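Local coordinates for protein P47 (PDB 6EKT), which is encoded in a botulinum neurotoxin type A2 gene cluster, resembles tubular lipid-binding proteins, and may join a complex protecting the toxin in the gut, at residues Met66-Trp71 against Ile84-Lys89; Gly91-Arg96 against Phe156-Leu161; Asn106-Ile111 against Ile141-Leu146; Gly132-Asp137 against Leu162-Ile167. One frame throughout, in Å; residues are numbered along the deposited sequence.

Contact 1 of 4, residues Met66-Trp71 against Ile84-Lys89; sequences MVFDNW and IKTPIK
Thr86 lays its methyl CG2 over the indole of Trp71, a CH-pi contact in which CG2 stands 3.6 Å from the centroid of the five-membered ring and 9° off its normal. With OG1 in the position between the backbone N and the carbonyl carbon (chi1 64°), it is the methyl that is turned to the ring. Farther along the indole, Ile84 CD1 rests 3.8 Å from Trp71 CE3. The Phe68 ring takes the indole NE1 above its centre, while its own edge meets the carbonyls of Thr86 and Pro87 near the ring plane, CD1 lying 3.6 Å from Thr86 O. Two backbone bonds join the segments: Asp69 N gives to Pro87 O (2.8 Å) and Lys89 N to Val67 O (2.9 Å). Lys89, extended beyond CG, runs past Val67, its CE 3.9 Å from Val67 CG1. Ile88 CD1 meets Met66 SD at 3.9 Å. Phe68 and Ile88 form an antiparallel non-hydrogen-bonded pair where strand 62-68 meets strand 81-88, each otherwise part of a different sheet of this TULIP-like domain. Met66 and Ile88 reach helix 152-168, Phe68 packs edge-to-face on Phe53, and Trp71 lies against Ile46 of helix 35-49.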
loop_
_atom_site.group_PDB
_atom_site.type_symbol
_atom_site.label_atom_id
_atom_site.label_comp_id
_atom_site.label_asym_id
_atom_site.label_seq_id
_atom_site.Cartn_x
_atom_site.Cartn_y
_atom_site.Cartn_z
ATOM N N MET A 66 -33.863 -19.737 -8.466
ATOM C CA MET A 66 -33.561 -18.310 -8.295
ATOM C C MET A 66 -32.834 -17.752 -9.506
ATOM O O MET A 66 -31.721 -18.190 -9.830
ATOM C CB MET A 66 -32.720 -18.067 -7.028
ATOM C CG MET A 66 -33.429 -18.341 -5.709
ATOM S SD MET A 66 -32.449 -18.086 -4.210
ATOM C CE MET A 66 -31.259 -19.420 -4.281
ATOM N N VAL A 67 -33.462 -16.790 -10.175
ATOM C CA VAL A 67 -32.797 -16.024 -11.235
ATOM C C VAL A 67 -32.559 -14.611 -10.681
ATOM O O VAL A 67 -33.512 -13.916 -10.290
ATOM C CB VAL A 67 -33.611 -15.992 -12.566
ATOM C CG1 VAL A 67 -32.740 -15.507 -13.723
ATOM C CG2 VAL A 67 -34.200 -17.364 -12.907
ATOM N N PHE A 68 -31.290 -14.204 -10.631
ATOM C CA PHE A 68 -30.899 -12.959 -9.963
ATOM C C PHE A 68 -30.989 -11.704 -10.823
ATOM O O PHE A 68 -30.597 -11.696 -11.993
ATOM C CB PHE A 68 -29.485 -13.080 -9.360
ATOM C CG PHE A 68 -29.360 -14.180 -8.341
ATOM C CD1 PHE A 68 -29.898 -14.037 -7.065
ATOM C CD2 PHE A 68 -28.682 -15.357 -8.655
ATOM C CE1 PHE A 68 -29.766 -15.051 -6.119
ATOM C CE2 PHE A 68 -28.553 -16.379 -7.722
ATOM C CZ PHE A 68 -29.095 -16.227 -6.451
ATOM N N ASP A 69 -31.526 -10.652 -10.213
ATOM C CA ASP A 69 -31.481 -9.289 -10.736
ATOM C C ASP A 69 -30.024 -8.799 -10.815
ATOM O O ASP A 69 -29.572 -8.335 -11.870
ATOM C CB ASP A 69 -32.296 -8.380 -9.808
ATOM C CG ASP A 69 -33.107 -7.343 -10.552
ATOM O OD1 ASP A 69 -32.525 -6.333 -10.992
ATOM O OD2 ASP A 69 -34.338 -7.530 -10.673
ATOM N N ASN A 70 -29.307 -8.948 -9.698
ATOM C CA ASN A 70 -27.966 -8.400 -9.487
ATOM C C ASN A 70 -27.417 -8.997 -8.188
ATOM O O ASN A 70 -28.178 -9.596 -7.430
ATOM C CB ASN A 70 -28.038 -6.878 -9.348
ATOM C CG ASN A 70 -26.674 -6.229 -9.429
ATOM O OD1 ASN A 70 -25.710 -6.874 -9.824
ATOM N ND2 ASN A 70 -26.584 -4.963 -9.049
ATOM N N TRP A 71 -26.109 -8.862 -7.956
ATOM C CA TRP A 71 -25.526 -9.006 -6.608
ATOM C C TRP A 71 -24.814 -7.689 -6.342
ATOM O O TRP A 71 -24.128 -7.171 -7.229
ATOM C CB TRP A 71 -24.516 -10.152 -6.512
ATOM C CG TRP A 71 -25.061 -11.552 -6.476
ATOM C CD1 TRP A 71 -26.323 -11.980 -6.832
ATOM C CD2 TRP A 71 -24.332 -12.729 -6.121
ATOM N NE1 TRP A 71 -26.427 -13.344 -6.681
ATOM C CE2 TRP A 71 -25.219 -13.833 -6.261
ATOM C CE3 TRP A 71 -23.015 -12.962 -5.686
ATOM C CZ2 TRP A 71 -24.833 -15.147 -5.973
ATOM C CZ3 TRP A 71 -22.624 -14.271 -5.414
ATOM C CH2 TRP A 71 -23.537 -15.350 -5.550
ATOM N N ILE A 84 -23.797 -8.619 1.091
ATOM C CA ILE A 84 -24.311 -8.468 -0.274
ATOM C C ILE A 84 -25.830 -8.608 -0.346
ATOM O O ILE A 84 -26.429 -9.366 0.439
ATOM C CB ILE A 84 -23.640 -9.428 -1.289
ATOM C CG1 ILE A 84 -23.903 -10.906 -0.939
ATOM C CG2 ILE A 84 -22.143 -9.098 -1.440
ATOM C CD1 ILE A 84 -23.650 -11.870 -2.086
ATOM N N LYS A 85 -26.439 -7.845 -1.253
ATOM C CA LYS A 85 -27.853 -8.014 -1.582
ATOM C C LYS A 85 -27.925 -8.876 -2.835
ATOM O O LYS A 85 -27.170 -8.640 -3.785
ATOM C CB LYS A 85 -28.519 -6.670 -1.876
ATOM C CG LYS A 85 -28.664 -5.709 -0.704
ATOM C CD LYS A 85 -29.372 -4.461 -1.209
ATOM C CE LYS A 85 -29.225 -3.270 -0.273
ATOM N NZ LYS A 85 -29.844 -2.067 -0.910
ATOM N N THR A 86 -28.834 -9.856 -2.853
ATOM C CA THR A 86 -28.978 -10.734 -4.020
ATOM C C THR A 86 -30.432 -10.741 -4.536
ATOM O O THR A 86 -31.082 -11.792 -4.526
ATOM C CB THR A 86 -28.486 -12.178 -3.742
ATOM O OG1 THR A 86 -29.302 -12.774 -2.724
ATOM C CG2 THR A 86 -27.015 -12.209 -3.289
ATOM N N PRO A 87 -30.945 -9.567 -4.987
ATOM C CA PRO A 87 -32.338 -9.467 -5.425
ATOM C C PRO A 87 -32.679 -10.523 -6.491
ATOM O O PRO A 87 -31.928 -10.708 -7.460
ATOM C CB PRO A 87 -32.443 -8.039 -5.990
ATOM C CG PRO A 87 -31.027 -7.624 -6.266
ATOM C CD PRO A 87 -30.237 -8.279 -5.169
ATOM N N ILE A 88 -33.772 -11.237 -6.253
ATOM C CA ILE A 88 -34.280 -12.276 -7.159
ATOM C C ILE A 88 -35.345 -11.644 -8.061
ATOM O O ILE A 88 -36.373 -11.162 -7.572
ATOM C CB ILE A 88 -34.886 -13.478 -6.377
ATOM C CG1 ILE A 88 -33.846 -14.094 -5.429
ATOM C CG2 ILE A 88 -35.381 -14.570 -7.328
ATOM C CD1 ILE A 88 -34.444 -14.757 -4.205
ATOM N N LYS A 89 -35.102 -11.653 -9.368
ATOM C CA LYS A 89 -36.099 -11.130 -10.317
ATOM C C LYS A 89 -37.256 -12.100 -10.577
ATOM O O LYS A 89 -38.391 -11.662 -10.787
ATOM C CB LYS A 89 -35.467 -10.629 -11.630
ATOM C CG LYS A 89 -34.773 -11.662 -12.514
ATOM C CD LYS A 89 -34.453 -11.075 -13.892
ATOM C CE LYS A 89 -33.234 -11.741 -14.516
ATOM N NZ LYS A 89 -32.727 -10.996 -15.710
#

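Contact 2 of 4, residues Gly91-Arg96 against Phe156-Leu161; sequences GYFKVR and FYFNKL
Phe93 points from strand 91-94 at helix 152-168, on which strands of two sheets pack in this TULIP-like domain; the axes of strand 91-94 and of helical residues 156-161 pass 9.5 Å apart, at 107°. The Phe93 side chain starts at CB, close to Leu161 CD1, and chi1 of 72° sets CG between the backbone N and the carbonyl carbon. CD2 then meets Leu161 CD1 at 3.8 Å, and CE2 comes to Tyr157 CB at 3.9 Å. Along the opposite edge of the ring, CD1 approaches Phe158 CD1, and CE1 lies 3.7 Å from Phe158 CB. At the tip, CZ is near Phe158 CB and N, and one ring face looks onto the backbone N and CA of Phe158, CA toward the rim. Leu102 and Val100 also touch Phe93 from neighbouring parts of the chain. Nearer the end of the 91-96 segment, Val95 turns both its methyls to Tyr157. CG2 sits 3.9 Å from Tyr157 CB, whereas CG1 stands over the phenol ring, 4.0 Å from the centroid of Tyr157 and 12° off its normal.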
loop_
_atom_site.group_PDB
_atom_site.type_symbol
_atom_site.label_atom_id
_atom_site.label_comp_id
_atom_site.label_asym_id
_atom_site.label_seq_id
_atom_site.Cartn_x
_atom_site.Cartn_y
_atom_site.Cartn_z
ATOM N N GLY A 91 -38.501 -16.597 -9.816
ATOM C CA GLY A 91 -38.241 -17.880 -9.199
ATOM C C GLY A 91 -39.291 -18.266 -8.181
ATOM O O GLY A 91 -40.284 -17.556 -7.983
ATOM N N TYR A 92 -39.036 -19.387 -7.516
ATOM C CA TYR A 92 -39.975 -19.977 -6.571
ATOM C C TYR A 92 -39.269 -20.997 -5.677
ATOM O O TYR A 92 -38.159 -21.451 -5.974
ATOM C CB TYR A 92 -41.133 -20.662 -7.343
ATOM C CG TYR A 92 -40.716 -21.930 -8.057
ATOM C CD1 TYR A 92 -40.143 -21.881 -9.331
ATOM C CD2 TYR A 92 -40.878 -23.186 -7.443
ATOM C CE1 TYR A 92 -39.737 -23.040 -9.982
ATOM C CE2 TYR A 92 -40.481 -24.355 -8.085
ATOM C CZ TYR A 92 -39.908 -24.271 -9.350
ATOM O OH TYR A 92 -39.510 -25.415 -9.990
ATOM N N PHE A 93 -39.926 -21.364 -4.585
ATOM C CA PHE A 93 -39.603 -22.623 -3.927
ATOM C C PHE A 93 -40.876 -23.403 -3.609
ATOM O O PHE A 93 -41.955 -22.815 -3.495
ATOM C CB PHE A 93 -38.681 -22.442 -2.715
ATOM C CG PHE A 93 -39.337 -21.825 -1.510
ATOM C CD1 PHE A 93 -39.386 -20.439 -1.353
ATOM C CD2 PHE A 93 -39.864 -22.633 -0.494
ATOM C CE1 PHE A 93 -39.967 -19.866 -0.220
ATOM C CE2 PHE A 93 -40.445 -22.066 0.641
ATOM C CZ PHE A 93 -40.494 -20.683 0.777
ATOM N N LYS A 94 -40.716 -24.709 -3.520
ATOM C CA LYS A 94 -41.797 -25.638 -3.269
ATOM C C LYS A 94 -41.449 -26.593 -2.167
ATOM O O LYS A 94 -40.412 -27.198 -2.197
ATOM C CB LYS A 94 -42.058 -26.442 -4.537
ATOM C CG LYS A 94 -43.346 -27.248 -4.549
ATOM C CD LYS A 94 -43.748 -27.622 -5.973
ATOM C CE LYS A 94 -44.968 -28.536 -5.987
ATOM N NZ LYS A 94 -45.176 -29.200 -7.310
ATOM N N VAL A 95 -42.354 -26.747 -1.212
ATOM C CA VAL A 95 -42.138 -27.633 -0.100
ATOM C C VAL A 95 -43.203 -28.720 0.104
ATOM O O VAL A 95 -43.054 -29.795 -0.400
ATOM C CB VAL A 95 -41.863 -26.856 1.235
ATOM C CG1 VAL A 95 -41.518 -27.800 2.370
ATOM C CG2 VAL A 95 -40.668 -25.947 1.076
ATOM N N ARG A 96 -44.274 -28.437 0.824
ATOM C CA ARG A 96 -45.232 -29.503 1.165
ATOM C C ARG A 96 -46.453 -29.407 0.276
ATOM O O ARG A 96 -47.586 -29.307 0.717
ATOM C CB ARG A 96 -45.557 -29.449 2.670
ATOM C CG ARG A 96 -44.457 -30.022 3.570
ATOM C CD ARG A 96 -44.256 -29.256 4.875
ATOM N NE ARG A 96 -45.541 -28.852 5.404
ATOM C CZ ARG A 96 -45.826 -28.621 6.678
ATOM N NH1 ARG A 96 -44.898 -28.726 7.607
ATOM N NH2 ARG A 96 -47.073 -28.259 7.005
ATOM N N PHE A 156 -38.532 -19.786 7.064
ATOM C CA PHE A 156 -37.750 -20.897 7.597
ATOM C C PHE A 156 -37.284 -21.819 6.474
ATOM O O PHE A 156 -36.081 -22.127 6.362
ATOM C CB PHE A 156 -38.587 -21.669 8.638
ATOM C CG PHE A 156 -37.787 -22.655 9.443
ATOM C CD1 PHE A 156 -37.074 -22.231 10.570
ATOM C CD2 PHE A 156 -37.718 -23.996 9.062
ATOM C CE1 PHE A 156 -36.304 -23.130 11.308
ATOM C CE2 PHE A 156 -36.956 -24.902 9.798
ATOM C CZ PHE A 156 -36.257 -24.466 10.925
ATOM N N TYR A 157 -38.233 -22.242 5.631
ATOM C CA TYR A 157 -37.903 -23.109 4.490
ATOM C C TYR A 157 -37.055 -22.435 3.413
ATOM O O TYR A 157 -36.159 -23.073 2.822
ATOM C CB TYR A 157 -39.155 -23.773 3.896
ATOM C CG TYR A 157 -39.682 -24.858 4.800
ATOM C CD1 TYR A 157 -38.974 -26.068 4.968
ATOM C CD2 TYR A 157 -40.867 -24.682 5.520
ATOM C CE1 TYR A 157 -39.448 -27.071 5.820
ATOM C CE2 TYR A 157 -41.344 -25.679 6.365
ATOM C CZ TYR A 157 -40.639 -26.868 6.509
ATOM O OH TYR A 157 -41.136 -27.842 7.366
ATOM N N PHE A 158 -37.330 -21.153 3.180
ATOM C CA PHE A 158 -36.558 -20.376 2.228
ATOM C C PHE A 158 -35.074 -20.321 2.633
ATOM O O PHE A 158 -34.189 -20.544 1.795
ATOM C CB PHE A 158 -37.136 -18.959 2.048
ATOM C CG PHE A 158 -36.287 -18.066 1.168
ATOM C CD1 PHE A 158 -36.209 -18.280 -0.215
ATOM C CD2 PHE A 158 -35.567 -17.003 1.722
ATOM C CE1 PHE A 158 -35.420 -17.464 -1.022
ATOM C CE2 PHE A 158 -34.788 -16.174 0.913
ATOM C CZ PHE A 158 -34.710 -16.403 -0.456
ATOM N N ASN A 159 -34.818 -20.041 3.908
ATOM C CA ASN A 159 -33.445 -19.955 4.425
ATOM C C ASN A 159 -32.668 -21.223 4.196
ATOM O O ASN A 159 -31.510 -21.172 3.763
ATOM C CB ASN A 159 -33.438 -19.608 5.912
ATOM C CG ASN A 159 -33.879 -18.185 6.160
ATOM O OD1 ASN A 159 -33.950 -17.370 5.220
ATOM N ND2 ASN A 159 -34.218 -17.876 7.418
ATOM N N LYS A 160 -33.305 -22.353 4.494
ATOM C CA LYS A 160 -32.694 -23.654 4.282
ATOM C C LYS A 160 -32.401 -23.893 2.801
ATOM O O LYS A 160 -31.286 -24.280 2.457
ATOM C CB LYS A 160 -33.575 -24.761 4.866
ATOM C CG LYS A 160 -32.959 -26.147 4.794
ATOM C CD LYS A 160 -33.564 -26.958 3.648
ATOM C CE LYS A 160 -33.139 -28.417 3.711
ATOM N NZ LYS A 160 -33.221 -29.036 2.352
ATOM N N LEU A 161 -33.393 -23.652 1.944
ATOM C CA LEU A 161 -33.253 -23.934 0.510
ATOM C C LEU A 161 -32.324 -22.953 -0.209
ATOM O O LEU A 161 -31.696 -23.330 -1.201
ATOM C CB LEU A 161 -34.619 -23.998 -0.185
ATOM C CG LEU A 161 -35.475 -25.219 0.181
ATOM C CD1 LEU A 161 -36.913 -25.029 -0.278
ATOM C CD2 LEU A 161 -34.879 -26.473 -0.457
#

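Contact 3 of 4, residues Asn106-Ile111 against Ile141-Leu146; sequences NPVLEI and IIVSDL
Asp145 swings its carboxylate opposite its own backbone N (chi1 -172°), which carries OD1 to the backbone N of Asn106, 2.8 Å away; the N-H approaches from above the carboxylate plane. In Val108, chi1 of -178° directs CG1 to Ile142 CB and leaves CG2 against Leu146 CD2, at 3.9 Å. The chains are joined by a classic beta bulge: Ile142 and Val143 both face Val108, whose carbonyl O accepts from Ile142 N at 2.8 Å and from Val143 N at 3.1 Å. The Val143 bond lies in the carbonyl plane on a lone pair, whereas Ile142 N is tilted 18° from that plane. Val108 N answers with a bond to Val143 O (2.9 Å), and Leu146 N bonds to Asn106 O at 2.9 Å, nearly straight. Beyond the bulge, Leu109 and Ile141 run alongside each other and CD2 of Leu109 meets CG1 of Ile141 at 3.8 Å. The aliphatic part of Glu110 lies across Ile142, and its carboxylate forms salt bridges with Lys140 and Arg83. Asp145 is held further by the backbone N atoms of Asn147 and Asn149. Strand 81-88 borders strand 108-118 on the side away from 124-141, while helix 152-168 packs on Leu109 through Leu162 and Phe166 and on Ile141 through Asn159.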
loop_
_atom_site.group_PDB
_atom_site.type_symbol
_atom_site.label_atom_id
_atom_site.label_comp_id
_atom_site.label_asym_id
_atom_site.label_seq_id
_atom_site.Cartn_x
_atom_site.Cartn_y
_atom_site.Cartn_z
ATOM N N ASN A 106 -35.563 -9.965 -1.830
ATOM C CA ASN A 106 -34.282 -9.248 -1.792
ATOM C C ASN A 106 -33.447 -9.631 -0.540
ATOM O O ASN A 106 -33.399 -8.872 0.445
ATOM C CB ASN A 106 -34.555 -7.732 -1.895
ATOM C CG ASN A 106 -33.299 -6.914 -2.135
ATOM O OD1 ASN A 106 -32.247 -7.441 -2.530
ATOM N ND2 ASN A 106 -33.407 -5.604 -1.911
ATOM N N PRO A 107 -32.788 -10.818 -0.574
ATOM C CA PRO A 107 -32.012 -11.291 0.571
ATOM C C PRO A 107 -30.720 -10.504 0.779
ATOM O O PRO A 107 -30.137 -9.971 -0.177
ATOM C CB PRO A 107 -31.674 -12.746 0.199
ATOM C CG PRO A 107 -32.603 -13.103 -0.939
ATOM C CD PRO A 107 -32.752 -11.801 -1.673
ATOM N N VAL A 108 -30.307 -10.424 2.041
ATOM C CA VAL A 108 -29.003 -9.886 2.393
ATOM C C VAL A 108 -28.204 -11.026 3.005
ATOM O O VAL A 108 -28.604 -11.611 4.030
ATOM C CB VAL A 108 -29.107 -8.695 3.380
ATOM C CG1 VAL A 108 -27.726 -8.119 3.682
ATOM C CG2 VAL A 108 -30.031 -7.622 2.823
ATOM N N LEU A 109 -27.094 -11.351 2.350
ATOM C CA LEU A 109 -26.202 -12.378 2.809
ATOM C C LEU A 109 -24.858 -11.776 3.207
ATOM O O LEU A 109 -24.540 -10.622 2.865
ATOM C CB LEU A 109 -25.988 -13.434 1.715
ATOM C CG LEU A 109 -27.232 -13.992 1.012
ATOM C CD1 LEU A 109 -26.869 -14.866 -0.181
ATOM C CD2 LEU A 109 -28.086 -14.766 1.996
ATOM N N GLU A 110 -24.084 -12.567 3.937
ATOM C CA GLU A 110 -22.665 -12.318 4.089
ATOM C C GLU A 110 -21.914 -13.532 3.591
ATOM O O GLU A 110 -22.206 -14.657 3.994
ATOM C CB GLU A 110 -22.299 -11.986 5.539
ATOM C CG GLU A 110 -22.490 -10.520 5.847
ATOM C CD GLU A 110 -22.033 -10.117 7.238
ATOM O OE1 GLU A 110 -22.524 -9.085 7.714
ATOM O OE2 GLU A 110 -21.180 -10.805 7.854
ATOM N N ILE A 111 -20.947 -13.309 2.695
ATOM C CA ILE A 111 -20.192 -14.420 2.126
ATOM C C ILE A 111 -18.715 -14.144 2.341
ATOM O O ILE A 111 -18.246 -13.030 2.078
ATOM C CB ILE A 111 -20.519 -14.675 0.627
ATOM C CG1 ILE A 111 -22.044 -14.883 0.423
ATOM C CG2 ILE A 111 -19.726 -15.876 0.103
ATOM C CD1 ILE A 111 -22.497 -15.187 -1.002
ATOM N N ILE A 141 -27.077 -15.837 6.360
ATOM C CA ILE A 141 -28.262 -15.073 6.011
ATOM C C ILE A 141 -28.434 -13.949 7.028
ATOM O O ILE A 141 -28.644 -14.194 8.222
ATOM C CB ILE A 141 -29.524 -15.972 5.909
ATOM C CG1 ILE A 141 -29.293 -17.039 4.823
ATOM C CG2 ILE A 141 -30.769 -15.126 5.634
ATOM C CD1 ILE A 141 -30.322 -18.153 4.784
ATOM N N ILE A 142 -28.327 -12.719 6.541
ATOM C CA ILE A 142 -28.526 -11.529 7.360
ATOM C C ILE A 142 -30.016 -11.204 7.432
ATOM O O ILE A 142 -30.561 -11.132 8.530
ATOM C CB ILE A 142 -27.657 -10.335 6.864
ATOM C CG1 ILE A 142 -26.183 -10.748 6.741
ATOM C CG2 ILE A 142 -27.800 -9.110 7.770
ATOM C CD1 ILE A 142 -25.550 -11.359 7.995
ATOM N N VAL A 143 -30.661 -11.031 6.272
ATOM C CA VAL A 143 -32.104 -10.763 6.152
ATOM C C VAL A 143 -32.649 -11.623 5.014
ATOM O O VAL A 143 -32.124 -11.602 3.898
ATOM C CB VAL A 143 -32.421 -9.267 5.850
ATOM C CG1 VAL A 143 -33.923 -9.004 5.903
ATOM C CG2 VAL A 143 -31.706 -8.329 6.817
ATOM N N SER A 144 -33.704 -12.381 5.292
ATOM C CA SER A 144 -34.310 -13.250 4.276
ATOM C C SER A 144 -34.894 -12.435 3.116
ATOM O O SER A 144 -34.688 -12.765 1.935
ATOM C CB SER A 144 -35.361 -14.183 4.911
ATOM O OG SER A 144 -34.743 -14.990 5.908
ATOM N N ASP A 145 -35.595 -11.363 3.461
ATOM C CA ASP A 145 -36.157 -10.454 2.471
ATOM C C ASP A 145 -36.242 -9.043 3.034
ATOM O O ASP A 145 -37.043 -8.755 3.923
ATOM C CB ASP A 145 -37.543 -10.936 1.986
ATOM C CG ASP A 145 -38.086 -10.111 0.810
ATOM O OD1 ASP A 145 -37.336 -9.337 0.191
ATOM O OD2 ASP A 145 -39.283 -10.256 0.494
ATOM N N LEU A 146 -35.403 -8.174 2.487
ATOM C CA LEU A 146 -35.392 -6.752 2.821
ATOM C C LEU A 146 -36.747 -6.071 2.506
ATOM O O LEU A 146 -37.066 -5.026 3.077
ATOM C CB LEU A 146 -34.236 -6.082 2.072
ATOM C CG LEU A 146 -33.430 -4.917 2.657
ATOM C CD1 LEU A 146 -32.927 -5.182 4.069
ATOM C CD2 LEU A 146 -32.272 -4.612 1.722
#

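Contact 4 of 4, residues Gly132-Asp137 against Leu162-Ile167; sequences GSESND and LINAFI
Residues Ser133 to Asn136 form a type I beta turn, closed by Asn136 N bonding to Ser133 O at 3.2 Å, that sets the Ser133-Glu134 peptide against helix 152-168. Ile167 carries the contact from the helix. Its CG1 branch lies opposite the carbonyl carbon (chi1 -70°) and sends CD1 onto the turn, 3.7 Å from both Ser133 C and Glu134 N. Glu134, bent at chi2, lays its CG 4.0 Å from the same Ile167 methyl, and its carboxylate OE2 stands at 4.0 Å from Ile167 CG2. The Asn164 side chain lies nearby, its OD1 accepting from Lys160 NZ. Inside the turn, Asn136 OD1 takes the backbone N-H of Ser133 at 3.0 Å, and Ser135 OG donates to Ser133 OG at 3.1 Å. Several of the turn's polar groups thus bond within the turn. No hydrogen bond crosses to the helix, which implies that the turn, a break in strand 124-141, rests on it by van der Waals contact, chiefly with one isoleucine at the surface.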
loop_
_atom_site.group_PDB
_atom_site.type_symbol
_atom_site.label_atom_id
_atom_site.label_comp_id
_atom_site.label_asym_id
_atom_site.label_seq_id
_atom_site.Cartn_x
_atom_site.Cartn_y
_atom_site.Cartn_z
ATOM N N GLY A 132 -18.079 -22.099 1.164
ATOM C CA GLY A 132 -17.846 -23.079 2.232
ATOM C C GLY A 132 -18.673 -24.332 2.059
ATOM O O GLY A 132 -18.789 -24.864 0.943
ATOM N N SER A 133 -19.254 -24.800 3.161
ATOM C CA SER A 133 -20.069 -26.015 3.151
ATOM C C SER A 133 -21.144 -25.893 4.225
ATOM O O SER A 133 -21.180 -24.902 4.951
ATOM C CB SER A 133 -19.198 -27.262 3.366
ATOM O OG SER A 133 -18.712 -27.335 4.696
ATOM N N GLU A 134 -22.026 -26.888 4.329
ATOM C CA GLU A 134 -23.072 -26.870 5.357
ATOM C C GLU A 134 -22.507 -26.914 6.776
ATOM O O GLU A 134 -23.175 -26.494 7.713
ATOM C CB GLU A 134 -24.080 -27.998 5.131
ATOM C CG GLU A 134 -25.046 -27.708 3.985
ATOM C CD GLU A 134 -25.145 -28.852 2.983
ATOM O OE1 GLU A 134 -25.506 -29.977 3.408
ATOM O OE2 GLU A 134 -24.879 -28.627 1.769
ATOM N N SER A 135 -21.275 -27.397 6.922
ATOM C CA SER A 135 -20.620 -27.514 8.229
ATOM C C SER A 135 -19.843 -26.263 8.699
ATOM O O SER A 135 -19.210 -26.295 9.766
ATOM C CB SER A 135 -19.711 -28.750 8.255
ATOM O OG SER A 135 -18.535 -28.529 7.505
ATOM N N ASN A 136 -19.851 -25.188 7.900
ATOM C CA ASN A 136 -19.333 -23.870 8.343
ATOM C C ASN A 136 -20.305 -22.726 8.008
ATOM O O ASN A 136 -21.394 -22.966 7.456
ATOM C CB ASN A 136 -17.926 -23.589 7.796
ATOM C CG ASN A 136 -17.858 -23.649 6.279
ATOM O OD1 ASN A 136 -18.715 -23.117 5.580
ATOM N ND2 ASN A 136 -16.824 -24.306 5.769
ATOM N N ASP A 137 -19.908 -21.497 8.333
ATOM C CA ASP A 137 -20.761 -20.323 8.148
ATOM C C ASP A 137 -20.207 -19.350 7.097
ATOM O O ASP A 137 -20.292 -18.124 7.245
ATOM C CB ASP A 137 -20.991 -19.627 9.487
ATOM C CG ASP A 137 -21.815 -20.464 10.443
ATOM O OD1 ASP A 137 -22.961 -20.837 10.099
ATOM O OD2 ASP A 137 -21.309 -20.712 11.553
ATOM N N LEU A 162 -32.252 -21.714 0.276
ATOM C CA LEU A 162 -31.290 -20.739 -0.264
ATOM C C LEU A 162 -29.859 -21.228 -0.103
ATOM O O LEU A 162 -29.065 -21.156 -1.033
ATOM C CB LEU A 162 -31.443 -19.342 0.360
ATOM C CG LEU A 162 -30.468 -18.288 -0.230
ATOM C CD1 LEU A 162 -31.138 -16.951 -0.518
ATOM C CD2 LEU A 162 -29.229 -18.087 0.643
ATOM N N ILE A 163 -29.536 -21.710 1.089
ATOM C CA ILE A 163 -28.191 -22.195 1.361
ATOM C C ILE A 163 -27.910 -23.435 0.503
ATOM O O ILE A 163 -26.832 -23.547 -0.087
ATOM C CB ILE A 163 -28.006 -22.463 2.861
ATOM C CG1 ILE A 163 -28.157 -21.144 3.621
ATOM C CG2 ILE A 163 -26.649 -23.093 3.145
ATOM C CD1 ILE A 163 -28.102 -21.278 5.131
ATOM N N ASN A 164 -28.895 -24.340 0.427
ATOM C CA ASN A 164 -28.781 -25.528 -0.416
ATOM C C ASN A 164 -28.400 -25.117 -1.821
ATOM O O ASN A 164 -27.444 -25.662 -2.386
ATOM C CB ASN A 164 -30.099 -26.301 -0.487
ATOM C CG ASN A 164 -30.289 -27.276 0.653
ATOM O OD1 ASN A 164 -31.409 -27.460 1.108
ATOM N ND2 ASN A 164 -29.218 -27.923 1.099
ATOM N N ALA A 165 -29.142 -24.147 -2.361
ATOM C CA ALA A 165 -28.950 -23.697 -3.728
ATOM C C ALA A 165 -27.575 -23.018 -3.938
ATOM O O ALA A 165 -26.881 -23.301 -4.925
ATOM C CB ALA A 165 -30.100 -22.795 -4.162
ATOM N N PHE A 166 -27.162 -22.172 -2.997
ATOM C CA PHE A 166 -25.841 -21.527 -3.106
ATOM C C PHE A 166 -24.703 -22.541 -3.126
ATOM O O PHE A 166 -23.901 -22.546 -4.064
ATOM C CB PHE A 166 -25.633 -20.453 -2.020
ATOM C CG PHE A 166 -26.167 -19.100 -2.403
ATOM C CD1 PHE A 166 -27.527 -18.910 -2.660
ATOM C CD2 PHE A 166 -25.309 -18.002 -2.514
ATOM C CE1 PHE A 166 -28.025 -17.662 -3.029
ATOM C CE2 PHE A 166 -25.795 -16.754 -2.892
ATOM C CZ PHE A 166 -27.154 -16.581 -3.140
ATOM N N ILE A 167 -24.664 -23.423 -2.128
ATOM C CA ILE A 167 -23.592 -24.418 -2.029
ATOM C C ILE A 167 -23.576 -25.330 -3.265
ATOM O O ILE A 167 -22.509 -25.541 -3.859
ATOM C CB ILE A 167 -23.605 -25.199 -0.694
ATOM C CG1 ILE A 167 -23.188 -24.268 0.454
ATOM C CG2 ILE A 167 -22.681 -26.420 -0.748
ATOM C CD1 ILE A 167 -23.688 -24.692 1.818
#

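All four contacts lie at one end of the elongated chain, on the same side of its centre, with contact centres 10 to 17 Å apart. Contact 1 comes first along the chain; later, contacts 3 and 4 alternate their segments and contact 3 falls between the two segments of contact 2. Helix 152-168 supplies successive segments to contacts 2 and 4. Contacts 1 and 3 share the sheet holding strands 81-88 and 108-118, joined by backbone bonds such as that of Thr86 N to Pro107 O. Phe166 gathers contacts 1, 3 and 4, touching Met66, Trp71 and Leu109. Strands of two sheets thus pack on one helix, consistent with the tubular lipid-binding architecture.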